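Rutinosidase (Aspergillus niger, PDB 6I1A) probably releases rutinose from rutinosides by cleaving beta-glycosidic bonds, as a secreted glycoside hydrolase of family 5. Local coordinates at residues I15-F20 against S186-P191; L40-Y45 against W53-H58; A305-Y310 against G352-Y357. All blocks are in the same frame, centred on the assembly; numbering follows the deposited sequence.

Contact 1 of 3, residues I15-F20 against S186-P191; sequences IDWRTF and SYTLEP. With EDO (1,2-ethanediol), chain J.
Trp17 and Thr188 join the N-terminal loop to a strand of the TIM barrel, the fold of glycoside hydrolase family 5. Residues 15-20 form a turn before strand 22-26. Residues 186-191 span strand 187-190, which pairs in parallel with strand 131-136.

The indole of Trp17 can be followed outward. Trp17 CB is 4.1 Å from C1 of an ethanediol, probably left from crystallisation. CD1 and CE2 flank the nitrogen and see Thr188 OG1 only at longer range. The contact is made by Trp17 NE1, which donates to Thr188 OG1 at 3.0 Å. The N-H...O angle is 167°, and the oxygen lies practically in the indole plane. Beyond CE2, Trp17 CZ2 is still 4.0 Å from Thr188 OG1. Thr188 OG1 is also hydrogen-bonded to His131, so two side chains grip one buried hydroxyl.

One face of the indole is covered from within its own loop. Ile15 CD1 and Phe20 CD2 both sit over the rim on that face. Phe300 meets Trp17 edge-to-face, and Met240, Pro238 and Pro298 also touch it. The ring thus packs between its own loop and residues that lie far along the chain.

The turn that carries Trp17 is tied by Asp16. Asp16 OD1 accepts from Arg18 N at 2.9 Å, which makes an Asx turn. Its backbone O accepts from both Thr19 N and Phe20 N. The ethanediol donates from O2 to Asp16 OD1 at 2.7 Å.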
loop_
_atom_site.group_PDB
_atom_site.type_symbol
_atom_site.label_atom_id
_atom_site.label_comp_id
_atom_site.label_asym_id
_atom_site.label_seq_id
_atom_site.Cartn_x
_atom_site.Cartn_y
_atom_site.Cartn_z
ATOM N N ILE A 15 -23.608 24.688 -3.722
ATOM C CA ILE A 15 -23.401 23.670 -2.662
ATOM C C ILE A 15 -22.126 23.950 -1.895
ATOM O O ILE A 15 -21.122 24.523 -2.453
ATOM C CB ILE A 15 -23.481 22.250 -3.220
ATOM C CG1 ILE A 15 -22.235 21.875 -3.998
ATOM C CG2 ILE A 15 -24.771 22.065 -4.047
ATOM C CD1 ILE A 15 -22.104 20.336 -4.113
ATOM N N ASP A 16 -22.156 23.545 -0.641
ATOM C CA ASP A 16 -21.009 23.535 0.249
ATOM C C ASP A 16 -20.604 22.077 0.394
ATOM O O ASP A 16 -21.324 21.326 0.993
ATOM C CB ASP A 16 -21.348 24.135 1.606
ATOM C CG ASP A 16 -20.174 24.211 2.527
ATOM O OD1 ASP A 16 -19.135 23.627 2.271
ATOM O OD2 ASP A 16 -20.310 24.913 3.563
ATOM N N TRP A 17 -19.508 21.686 -0.251
ATOM C CA TRP A 17 -19.089 20.268 -0.184
ATOM C C TRP A 17 -18.827 19.827 1.254
ATOM O O TRP A 17 -18.624 18.623 1.486
ATOM C CB TRP A 17 -17.869 20.036 -1.080
ATOM C CG TRP A 17 -18.260 19.696 -2.485
ATOM C CD1 TRP A 17 -18.221 20.494 -3.597
ATOM C CD2 TRP A 17 -18.729 18.418 -2.952
ATOM N NE1 TRP A 17 -18.678 19.835 -4.695
ATOM C CE2 TRP A 17 -18.950 18.533 -4.337
ATOM C CE3 TRP A 17 -18.998 17.169 -2.338
ATOM C CZ2 TRP A 17 -19.464 17.490 -5.113
ATOM C CZ3 TRP A 17 -19.476 16.126 -3.113
ATOM C CH2 TRP A 17 -19.643 16.267 -4.502
ATOM N N ARG A 18 -18.659 20.735 2.224
ATOM C CA ARG A 18 -18.467 20.327 3.624
ATOM C C ARG A 18 -19.752 19.743 4.209
ATOM O O ARG A 18 -19.649 19.001 5.210
ATOM C CB ARG A 18 -17.939 21.503 4.468
ATOM C CG ARG A 18 -16.504 21.862 4.151
ATOM C CD ARG A 18 -16.056 23.166 4.844
ATOM N NE ARG A 18 -14.748 23.638 4.358
ATOM C CZ ARG A 18 -13.644 23.031 4.651
ATOM N NH1 ARG A 18 -13.636 21.997 5.487
ATOM N NH2 ARG A 18 -12.482 23.474 4.174
ATOM N N THR A 19 -20.894 20.135 3.705
ATOM C CA THR A 19 -22.185 19.655 4.263
ATOM C C THR A 19 -22.916 18.752 3.274
ATOM O O THR A 19 -23.798 17.975 3.712
ATOM C CB THR A 19 -23.029 20.847 4.716
ATOM O OG1 THR A 19 -23.368 21.696 3.630
ATOM C CG2 THR A 19 -22.291 21.625 5.775
ATOM N N PHE A 20 -22.672 18.891 1.985
ATOM C CA PHE A 20 -23.400 18.127 0.938
ATOM C C PHE A 20 -23.000 16.664 1.036
ATOM O O PHE A 20 -21.825 16.313 1.150
ATOM C CB PHE A 20 -23.055 18.725 -0.417
ATOM C CG PHE A 20 -23.688 18.008 -1.576
ATOM C CD1 PHE A 20 -24.980 18.281 -1.953
ATOM C CD2 PHE A 20 -22.985 17.034 -2.268
ATOM C CE1 PHE A 20 -25.591 17.596 -3.004
ATOM C CE2 PHE A 20 -23.579 16.372 -3.329
ATOM C CZ PHE A 20 -24.874 16.655 -3.702
ATOM N N SER A 186 -25.435 24.143 -10.133
ATOM C CA SER A 186 -25.601 22.662 -10.268
ATOM C C SER A 186 -24.256 21.978 -10.584
ATOM O O SER A 186 -24.263 20.751 -10.758
ATOM C CB SER A 186 -26.557 22.332 -11.329
ATOM O OG SER A 186 -27.871 22.859 -10.993
ATOM N N TYR A 187 -23.133 22.672 -10.701
ATOM C CA TYR A 187 -21.885 22.100 -11.282
ATOM C C TYR A 187 -20.702 22.251 -10.354
ATOM O O TYR A 187 -20.483 23.315 -9.685
ATOM C CB TYR A 187 -21.556 22.758 -12.604
ATOM C CG TYR A 187 -22.599 22.531 -13.657
ATOM C CD1 TYR A 187 -23.685 23.416 -13.773
ATOM C CD2 TYR A 187 -22.568 21.480 -14.557
ATOM C CE1 TYR A 187 -24.668 23.235 -14.741
ATOM C CE2 TYR A 187 -23.526 21.305 -15.531
ATOM C CZ TYR A 187 -24.598 22.186 -15.633
ATOM O OH TYR A 187 -25.511 21.963 -16.609
ATOM N N THR A 188 -19.869 21.211 -10.356
ATOM C CA THR A 188 -18.524 21.185 -9.778
ATOM C C THR A 188 -17.540 20.953 -10.910
ATOM O O THR A 188 -17.766 20.114 -11.768
ATOM C CB THR A 188 -18.398 20.152 -8.654
ATOM O OG1 THR A 188 -19.173 20.597 -7.545
ATOM C CG2 THR A 188 -16.995 19.844 -8.244
ATOM N N LEU A 189 -16.425 21.695 -10.920
ATOM C CA LEU A 189 -15.415 21.593 -11.979
ATOM C C LEU A 189 -14.230 20.755 -11.497
ATOM O O LEU A 189 -13.587 21.093 -10.471
ATOM C CB LEU A 189 -14.944 23.026 -12.314
ATOM C CG LEU A 189 -14.138 23.196 -13.575
ATOM C CD1 LEU A 189 -14.180 24.683 -14.072
ATOM C CD2 LEU A 189 -12.733 22.840 -13.352
ATOM N N GLU A 190 -13.928 19.680 -12.217
ATOM C CA GLU A 190 -12.802 18.789 -11.907
ATOM C C GLU A 190 -11.776 18.844 -13.033
ATOM O O GLU A 190 -11.993 18.293 -14.128
ATOM C CB GLU A 190 -13.276 17.336 -11.747
ATOM C CG GLU A 190 -12.161 16.429 -11.281
ATOM C CD GLU A 190 -12.618 15.083 -10.798
ATOM O OE1 GLU A 190 -13.645 14.562 -11.281
ATOM O OE2 GLU A 190 -11.972 14.573 -9.840
ATOM N N PRO A 191 -10.657 19.586 -12.831
ATOM C CA PRO A 191 -9.788 19.932 -13.964
ATOM C C PRO A 191 -8.658 18.966 -14.317
ATOM O O PRO A 191 -7.914 19.203 -15.268
ATOM C CB PRO A 191 -9.189 21.264 -13.439
ATOM C CG PRO A 191 -9.046 21.063 -11.980
ATOM C CD PRO A 191 -10.356 20.356 -11.629
HETATM C C1 EDO J . -15.725 23.339 0.149
HETATM O O1 EDO J . -14.460 23.220 0.654
HETATM C C2 EDO J . -16.396 24.636 0.581
HETATM O O2 EDO J . -16.629 24.725 1.999
#

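Contact 2 of 3, residues L40-Y45 against W53-H58; sequences LFWDKY and WGLCEH. With NAG (2-acetamido-2-deoxy-beta-D-glucopyranose), chain G; EDO (1,2-ethanediol), chain M.
Leu55 carries most of the contact between the two helices, through its CD1. Leu55 CD1 lies over one face of the Trp42 indole, 3.9 Å from the centroid of the six-membered ring and 17° off the ring normal, a CH-pi contact. Leu55 CD1 also meets Phe41 CE2 at 4.0 Å and Tyr45 CB at 4.3 Å. With CG anti to the backbone N (chi1 175°), the branch is brought to the aromatic side chains of helix 39-45.

His58, which is exposed, turns its ring edge to the backbone of Tyr45. His58 CD2 is 3.1 Å from Tyr45 O, close for a carbon. One water bridges His58 NE2 and Lys44 O.

The next shell fixes the aromatic groups. Trp42 NE1 bonds to the backbone O of Ala49, in the link between the helices. Phe41 forms a cation-pi pair with Arg70 and packs on Val66 and Leu67 of helix 63-73. Cys56 is tied by a disulfide to Cys63. Leu40 and Asp43 border a glycan attached to the protein.

The axes of segments 40-45 and 53-58 run 10.9 Å apart at 44°. They belong to two consecutive short helices in the connection between strands 22-26 and 90-95 of the TIM barrel.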
loop_
_atom_site.group_PDB
_atom_site.type_symbol
_atom_site.label_atom_id
_atom_site.label_comp_id
_atom_site.label_asym_id
_atom_site.label_seq_id
_atom_site.Cartn_x
_atom_site.Cartn_y
_atom_site.Cartn_z
ATOM N N LEU A 40 -18.017 -5.054 -27.493
ATOM C CA LEU A 40 -18.522 -5.131 -28.900
ATOM C C LEU A 40 -18.063 -3.868 -29.620
ATOM O O LEU A 40 -17.442 -3.983 -30.699
ATOM C CB LEU A 40 -20.032 -5.244 -28.904
ATOM C CG LEU A 40 -20.678 -5.244 -30.289
ATOM C CD1 LEU A 40 -20.025 -6.292 -31.185
ATOM C CD2 LEU A 40 -22.170 -5.511 -30.143
ATOM N N PHE A 41 -18.156 -2.746 -28.932
ATOM C CA PHE A 41 -17.710 -1.471 -29.558
ATOM C C PHE A 41 -16.241 -1.574 -29.899
ATOM O O PHE A 41 -15.815 -1.198 -31.012
ATOM C CB PHE A 41 -18.052 -0.327 -28.608
ATOM C CG PHE A 41 -17.566 0.996 -29.128
ATOM C CD1 PHE A 41 -18.267 1.622 -30.138
ATOM C CD2 PHE A 41 -16.450 1.615 -28.599
ATOM C CE1 PHE A 41 -17.828 2.872 -30.602
ATOM C CE2 PHE A 41 -16.007 2.833 -29.091
ATOM C CZ PHE A 41 -16.683 3.429 -30.133
ATOM N N TRP A 42 -15.404 -1.889 -28.939
ATOM C CA TRP A 42 -13.948 -1.913 -29.099
ATOM C C TRP A 42 -13.536 -2.924 -30.158
ATOM O O TRP A 42 -12.644 -2.664 -31.005
ATOM C CB TRP A 42 -13.203 -2.146 -27.787
ATOM C CG TRP A 42 -11.845 -1.534 -27.808
ATOM C CD1 TRP A 42 -10.645 -2.083 -28.093
ATOM C CD2 TRP A 42 -11.586 -0.115 -27.604
ATOM N NE1 TRP A 42 -9.640 -1.157 -28.034
ATOM C CE2 TRP A 42 -10.219 0.073 -27.761
ATOM C CE3 TRP A 42 -12.407 0.955 -27.238
ATOM C CZ2 TRP A 42 -9.610 1.316 -27.531
ATOM C CZ3 TRP A 42 -11.813 2.200 -27.044
ATOM C CH2 TRP A 42 -10.443 2.352 -27.198
ATOM N N ASP A 43 -14.135 -4.120 -30.106
ATOM C CA ASP A 43 -13.728 -5.167 -31.065
ATOM C C ASP A 43 -14.116 -4.748 -32.475
ATOM O O ASP A 43 -13.317 -5.044 -33.397
ATOM C CB ASP A 43 -14.402 -6.484 -30.684
ATOM C CG ASP A 43 -13.879 -7.121 -29.424
ATOM O OD1 ASP A 43 -12.897 -6.624 -28.853
ATOM O OD2 ASP A 43 -14.504 -8.137 -29.007
ATOM N N LYS A 44 -15.258 -4.120 -32.658
ATOM C CA LYS A 44 -15.743 -3.674 -33.991
ATOM C C LYS A 44 -14.908 -2.504 -34.535
ATOM O O LYS A 44 -14.605 -2.483 -35.744
ATOM C CB LYS A 44 -17.207 -3.273 -33.947
ATOM C CG LYS A 44 -17.851 -3.003 -35.296
ATOM C CD LYS A 44 -19.339 -2.970 -35.172
ATOM C CE LYS A 44 -19.995 -2.613 -36.488
ATOM N NZ LYS A 44 -21.289 -1.939 -36.241
ATOM N N TYR A 45 -14.502 -1.541 -33.707
ATOM C CA TYR A 45 -13.999 -0.235 -34.205
ATOM C C TYR A 45 -12.559 0.102 -33.869
ATOM O O TYR A 45 -11.995 1.041 -34.501
ATOM C CB TYR A 45 -14.917 0.863 -33.724
ATOM C CG TYR A 45 -16.300 0.814 -34.306
ATOM C CD1 TYR A 45 -16.534 0.994 -35.680
ATOM C CD2 TYR A 45 -17.376 0.631 -33.492
ATOM C CE1 TYR A 45 -17.830 0.971 -36.185
ATOM C CE2 TYR A 45 -18.675 0.596 -33.997
ATOM C CZ TYR A 45 -18.889 0.742 -35.351
ATOM O OH TYR A 45 -20.181 0.730 -35.808
ATOM N N TRP A 53 -7.338 7.394 -28.767
ATOM C CA TRP A 53 -6.442 8.056 -29.766
ATOM C C TRP A 53 -6.250 7.148 -30.979
ATOM O O TRP A 53 -6.540 7.536 -32.124
ATOM C CB TRP A 53 -5.127 8.400 -29.081
ATOM C CG TRP A 53 -4.150 9.141 -29.946
ATOM C CD1 TRP A 53 -3.377 8.620 -30.940
ATOM C CD2 TRP A 53 -3.705 10.511 -29.777
ATOM N NE1 TRP A 53 -2.520 9.583 -31.438
ATOM C CE2 TRP A 53 -2.696 10.741 -30.745
ATOM C CE3 TRP A 53 -4.088 11.561 -28.941
ATOM C CZ2 TRP A 53 -2.085 11.993 -30.887
ATOM C CZ3 TRP A 53 -3.442 12.772 -29.045
ATOM C CH2 TRP A 53 -2.467 12.977 -30.010
ATOM N N GLY A 54 -5.817 5.916 -30.753
ATOM C CA GLY A 54 -5.535 4.972 -31.857
ATOM C C GLY A 54 -6.814 4.466 -32.494
ATOM O O GLY A 54 -6.801 4.185 -33.710
ATOM N N LEU A 55 -7.894 4.268 -31.754
ATOM C CA LEU A 55 -9.216 3.931 -32.357
ATOM C C LEU A 55 -9.621 5.010 -33.362
ATOM O O LEU A 55 -10.051 4.694 -34.511
ATOM C CB LEU A 55 -10.250 3.762 -31.249
ATOM C CG LEU A 55 -11.678 3.521 -31.702
ATOM C CD1 LEU A 55 -12.381 2.576 -30.718
ATOM C CD2 LEU A 55 -12.448 4.799 -31.867
ATOM N N CYS A 56 -9.456 6.267 -33.007
ATOM C CA CYS A 56 -9.860 7.371 -33.902
ATOM C C CYS A 56 -8.926 7.409 -35.104
ATOM O O CYS A 56 -9.455 7.586 -36.248
ATOM C CB CYS A 56 -9.813 8.679 -33.129
ATOM S SG CYS A 56 -10.745 10.020 -33.889
ATOM N N GLU A 57 -7.632 7.255 -34.890
ATOM C CA GLU A 57 -6.655 7.196 -35.996
ATOM C C GLU A 57 -7.059 6.046 -36.940
ATOM O O GLU A 57 -7.083 6.224 -38.203
ATOM C CB GLU A 57 -5.253 6.991 -35.477
ATOM C CG GLU A 57 -4.189 6.880 -36.566
ATOM C CD GLU A 57 -2.766 7.161 -36.147
ATOM O OE1 GLU A 57 -2.517 7.262 -34.974
ATOM O OE2 GLU A 57 -1.904 7.292 -37.041
ATOM N N HIS A 58 -7.354 4.878 -36.392
ATOM C CA HIS A 58 -7.701 3.698 -37.237
ATOM C C HIS A 58 -8.933 3.983 -38.068
ATOM O O HIS A 58 -8.971 3.560 -39.274
ATOM C CB HIS A 58 -7.975 2.514 -36.288
ATOM C CG HIS A 58 -8.662 1.355 -36.931
ATOM N ND1 HIS A 58 -8.049 0.631 -37.964
ATOM C CD2 HIS A 58 -9.895 0.866 -36.804
ATOM C CE1 HIS A 58 -8.905 -0.321 -38.370
ATOM N NE2 HIS A 58 -10.044 -0.206 -37.688
HETATM C C1 NAG G . -17.343 -10.582 -25.540
HETATM C C2 NAG G . -17.431 -12.045 -26.003
HETATM C C3 NAG G . -16.971 -12.135 -27.435
HETATM C C4 NAG G . -17.776 -11.223 -28.291
HETATM C C5 NAG G . -17.548 -9.824 -27.719
HETATM C C6 NAG G . -18.230 -8.708 -28.473
HETATM C C7 NAG G . -17.054 -13.548 -24.108
HETATM C C8 NAG G . -18.535 -13.745 -24.068
HETATM N N2 NAG G . -16.520 -12.843 -25.140
HETATM O O3 NAG G . -17.098 -13.505 -27.843
HETATM O O4 NAG G . -17.269 -11.225 -29.673
HETATM O O5 NAG G . -18.132 -9.856 -26.394
HETATM O O6 NAG G . -19.618 -9.033 -28.614
HETATM O O7 NAG G . -16.370 -13.917 -23.164
HETATM C C1 EDO M . -12.086 -5.452 -25.569
HETATM O O1 EDO M . -13.001 -6.426 -26.065
HETATM C C2 EDO M . -12.147 -5.442 -24.081
HETATM O O2 EDO M . -13.417 -5.297 -23.497
HETATM O O HOH W 1 -12.073 -1.838 -37.390
#

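Contact 3 of 3, residues A305-Y310 against G352-Y357; sequences AIQATY and GEQKDY. With EDO (1,2-ethanediol), chain U.
Ile306 lays its CD1 against the ring edge of Tyr357, 4.1 Å from CD2, and the two side chains cross at about a right angle. Ile306 CG1 is 3.7 Å from Tyr357 O. A chi1 of 64° sets CG1 between the backbone N and carbonyl carbon, on the side facing the tyrosine. Next to it, Gln307 CB and Tyr357 CB approach to 4.3 Å.

The polar link is between two amides. Gln354 NE2 donates to Gln307 OE1 at 3.2 Å, with an N-H...O angle of 152°. It arrives in the carbonyl plane, on a lone pair, although the amide planes are turned 73° apart. Gln307 OE1 also accepts from Trp358 NE1, so two donors hold this amide. Gln354 NE2 bonds as well to an ethanediol O1.

Within 352-357, Asp356 OD2 accepts from Glu353 N at 2.9 Å and ties the turn before the short helix. Lys355 NZ forms a salt bridge with Glu353 OE1 and a longer one with Asp356 OD1.

The contact thus sets helix 355-358 against the end of strand 299-308. Tyr337, on strand 334-337, hydrogen-bonds through its OH to both Ile306 N and Tyr357 O. Helix 317-331 covers Ile306 with Arg317, Asn320 and Val321, and Arg317 also touches Tyr357.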
loop_
_atom_site.group_PDB
_atom_site.type_symbol
_atom_site.label_atom_id
_atom_site.label_comp_id
_atom_site.label_asym_id
_atom_site.label_seq_id
_atom_site.Cartn_x
_atom_site.Cartn_y
_atom_site.Cartn_z
ATOM N N ALA A 305 -15.245 0.672 -7.484
ATOM C CA ALA A 305 -16.002 -0.473 -7.971
ATOM C C ALA A 305 -15.699 -1.653 -7.077
ATOM O O ALA A 305 -14.706 -1.645 -6.391
ATOM C CB ALA A 305 -15.726 -0.752 -9.425
ATOM N N ILE A 306 -16.543 -2.696 -7.155
ATOM C CA ILE A 306 -16.464 -3.861 -6.213
ATOM C C ILE A 306 -15.634 -5.013 -6.737
ATOM O O ILE A 306 -15.509 -6.003 -5.968
ATOM C CB ILE A 306 -17.866 -4.343 -5.810
ATOM C CG1 ILE A 306 -18.656 -4.867 -6.982
ATOM C CG2 ILE A 306 -18.573 -3.294 -5.026
ATOM C CD1 ILE A 306 -19.849 -5.734 -6.524
ATOM N N GLN A 307 -15.080 -5.018 -7.944
ATOM C CA GLN A 307 -14.262 -6.162 -8.374
ATOM C C GLN A 307 -13.043 -6.289 -7.480
ATOM O O GLN A 307 -12.279 -5.309 -7.256
ATOM C CB GLN A 307 -13.845 -6.051 -9.825
ATOM C CG GLN A 307 -13.034 -7.288 -10.259
ATOM C CD GLN A 307 -12.457 -7.219 -11.644
ATOM O OE1 GLN A 307 -12.954 -6.486 -12.521
ATOM N NE2 GLN A 307 -11.411 -7.998 -11.882
ATOM N N ALA A 308 -12.862 -7.500 -6.923
ATOM C CA ALA A 308 -11.655 -7.874 -6.151
ATOM C C ALA A 308 -10.571 -8.514 -7.019
ATOM O O ALA A 308 -10.800 -8.859 -8.187
ATOM C CB ALA A 308 -12.095 -8.817 -5.053
ATOM N N THR A 309 -9.364 -8.644 -6.472
ATOM C CA THR A 309 -8.243 -9.236 -7.208
ATOM C C THR A 309 -8.447 -10.748 -7.345
ATOM O O THR A 309 -8.168 -11.290 -8.432
ATOM C CB THR A 309 -6.923 -8.883 -6.537
ATOM O OG1 THR A 309 -6.739 -7.452 -6.569
ATOM C CG2 THR A 309 -5.759 -9.547 -7.245
ATOM N N TYR A 310 -8.966 -11.366 -6.305
ATOM C CA TYR A 310 -9.177 -12.830 -6.299
ATOM C C TYR A 310 -10.597 -13.149 -5.883
ATOM O O TYR A 310 -11.309 -12.404 -5.230
ATOM C CB TYR A 310 -8.224 -13.447 -5.263
ATOM C CG TYR A 310 -6.768 -13.215 -5.481
ATOM C CD1 TYR A 310 -6.067 -13.924 -6.449
ATOM C CD2 TYR A 310 -6.071 -12.201 -4.839
ATOM C CE1 TYR A 310 -4.719 -13.707 -6.696
ATOM C CE2 TYR A 310 -4.716 -11.987 -5.068
ATOM C CZ TYR A 310 -4.030 -12.713 -6.027
ATOM O OH TYR A 310 -2.679 -12.494 -6.220
ATOM N N GLY A 352 -17.695 -15.069 -13.119
ATOM C CA GLY A 352 -18.356 -13.997 -13.868
ATOM C C GLY A 352 -17.380 -13.188 -14.675
ATOM O O GLY A 352 -16.231 -13.545 -14.889
ATOM N N GLU A 353 -17.943 -12.083 -15.152
ATOM C CA GLU A 353 -17.221 -11.184 -16.090
ATOM C C GLU A 353 -17.295 -9.749 -15.553
ATOM O O GLU A 353 -18.084 -9.471 -14.671
ATOM C CB GLU A 353 -17.878 -11.243 -17.461
ATOM C CG GLU A 353 -17.688 -12.591 -18.146
ATOM C CD GLU A 353 -18.468 -12.717 -19.440
ATOM O OE1 GLU A 353 -19.427 -11.943 -19.664
ATOM O OE2 GLU A 353 -18.132 -13.633 -20.175
ATOM N N GLN A 354 -16.489 -8.856 -16.141
ATOM C CA GLN A 354 -16.494 -7.467 -15.591
ATOM C C GLN A 354 -17.887 -6.851 -15.620
ATOM O O GLN A 354 -18.270 -6.151 -14.685
ATOM C CB GLN A 354 -15.450 -6.604 -16.278
ATOM C CG GLN A 354 -14.047 -6.969 -15.875
ATOM C CD GLN A 354 -13.011 -5.975 -16.336
ATOM O OE1 GLN A 354 -13.062 -5.454 -17.430
ATOM N NE2 GLN A 354 -12.090 -5.656 -15.448
ATOM N N LYS A 355 -18.700 -7.081 -16.648
ATOM C CA LYS A 355 -20.032 -6.507 -16.667
ATOM C C LYS A 355 -20.894 -6.875 -15.458
ATOM O O LYS A 355 -21.803 -6.133 -15.131
ATOM C CB LYS A 355 -20.766 -6.778 -17.976
ATOM C CG LYS A 355 -21.087 -8.245 -18.230
ATOM C CD LYS A 355 -21.836 -8.488 -19.515
ATOM C CE LYS A 355 -22.014 -9.970 -19.793
ATOM N NZ LYS A 355 -22.520 -10.683 -18.585
ATOM N N ASP A 356 -20.612 -7.989 -14.784
ATOM C CA ASP A 356 -21.374 -8.362 -13.582
ATOM C C ASP A 356 -21.039 -7.474 -12.367
ATOM O O ASP A 356 -21.859 -7.415 -11.463
ATOM C CB ASP A 356 -21.074 -9.834 -13.246
ATOM C CG ASP A 356 -21.539 -10.812 -14.336
ATOM O OD1 ASP A 356 -22.625 -10.597 -14.855
ATOM O OD2 ASP A 356 -20.764 -11.694 -14.651
ATOM N N TYR A 357 -19.870 -6.806 -12.359
ATOM C CA TYR A 357 -19.363 -6.076 -11.180
ATOM C C TYR A 357 -19.246 -4.575 -11.466
ATOM O O TYR A 357 -19.136 -3.861 -10.474
ATOM C CB TYR A 357 -17.994 -6.608 -10.742
ATOM C CG TYR A 357 -18.046 -8.096 -10.381
ATOM C CD1 TYR A 357 -17.835 -9.061 -11.346
ATOM C CD2 TYR A 357 -18.337 -8.497 -9.081
ATOM C CE1 TYR A 357 -17.873 -10.416 -11.010
ATOM C CE2 TYR A 357 -18.402 -9.840 -8.734
ATOM C CZ TYR A 357 -18.169 -10.771 -9.708
ATOM O OH TYR A 357 -18.211 -12.101 -9.334
HETATM C C1 EDO U . -11.191 -1.872 -15.329
HETATM O O1 EDO U . -10.523 -2.854 -16.118
HETATM C C2 EDO U . -12.633 -1.630 -15.720
HETATM O O2 EDO U . -12.820 -0.731 -16.850
#

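How the contacts relate
The three contacts are spread over one TIM-barrel chain and do not touch. Contacts 1 and 2 have centres about 34 Å apart, and contacts 1 and 3 about 30 Å; each of these pairs straddles the centre of the chain. Contacts 2 and 3 are about 24 Å apart between centres and about 9 Å between nearest atoms. Along the chain, contact 2 is nested inside the loop closed by contact 1, and contact 3 follows both. Contacts 1 and 3 each involve a barrel strand; contact 2 joins only helices. Contact 1 thus ties the N-terminal loop to the barrel, while contacts 2 and 3 hold segments that border the same attached glycan, through Leu40, Asp43 and Glu353.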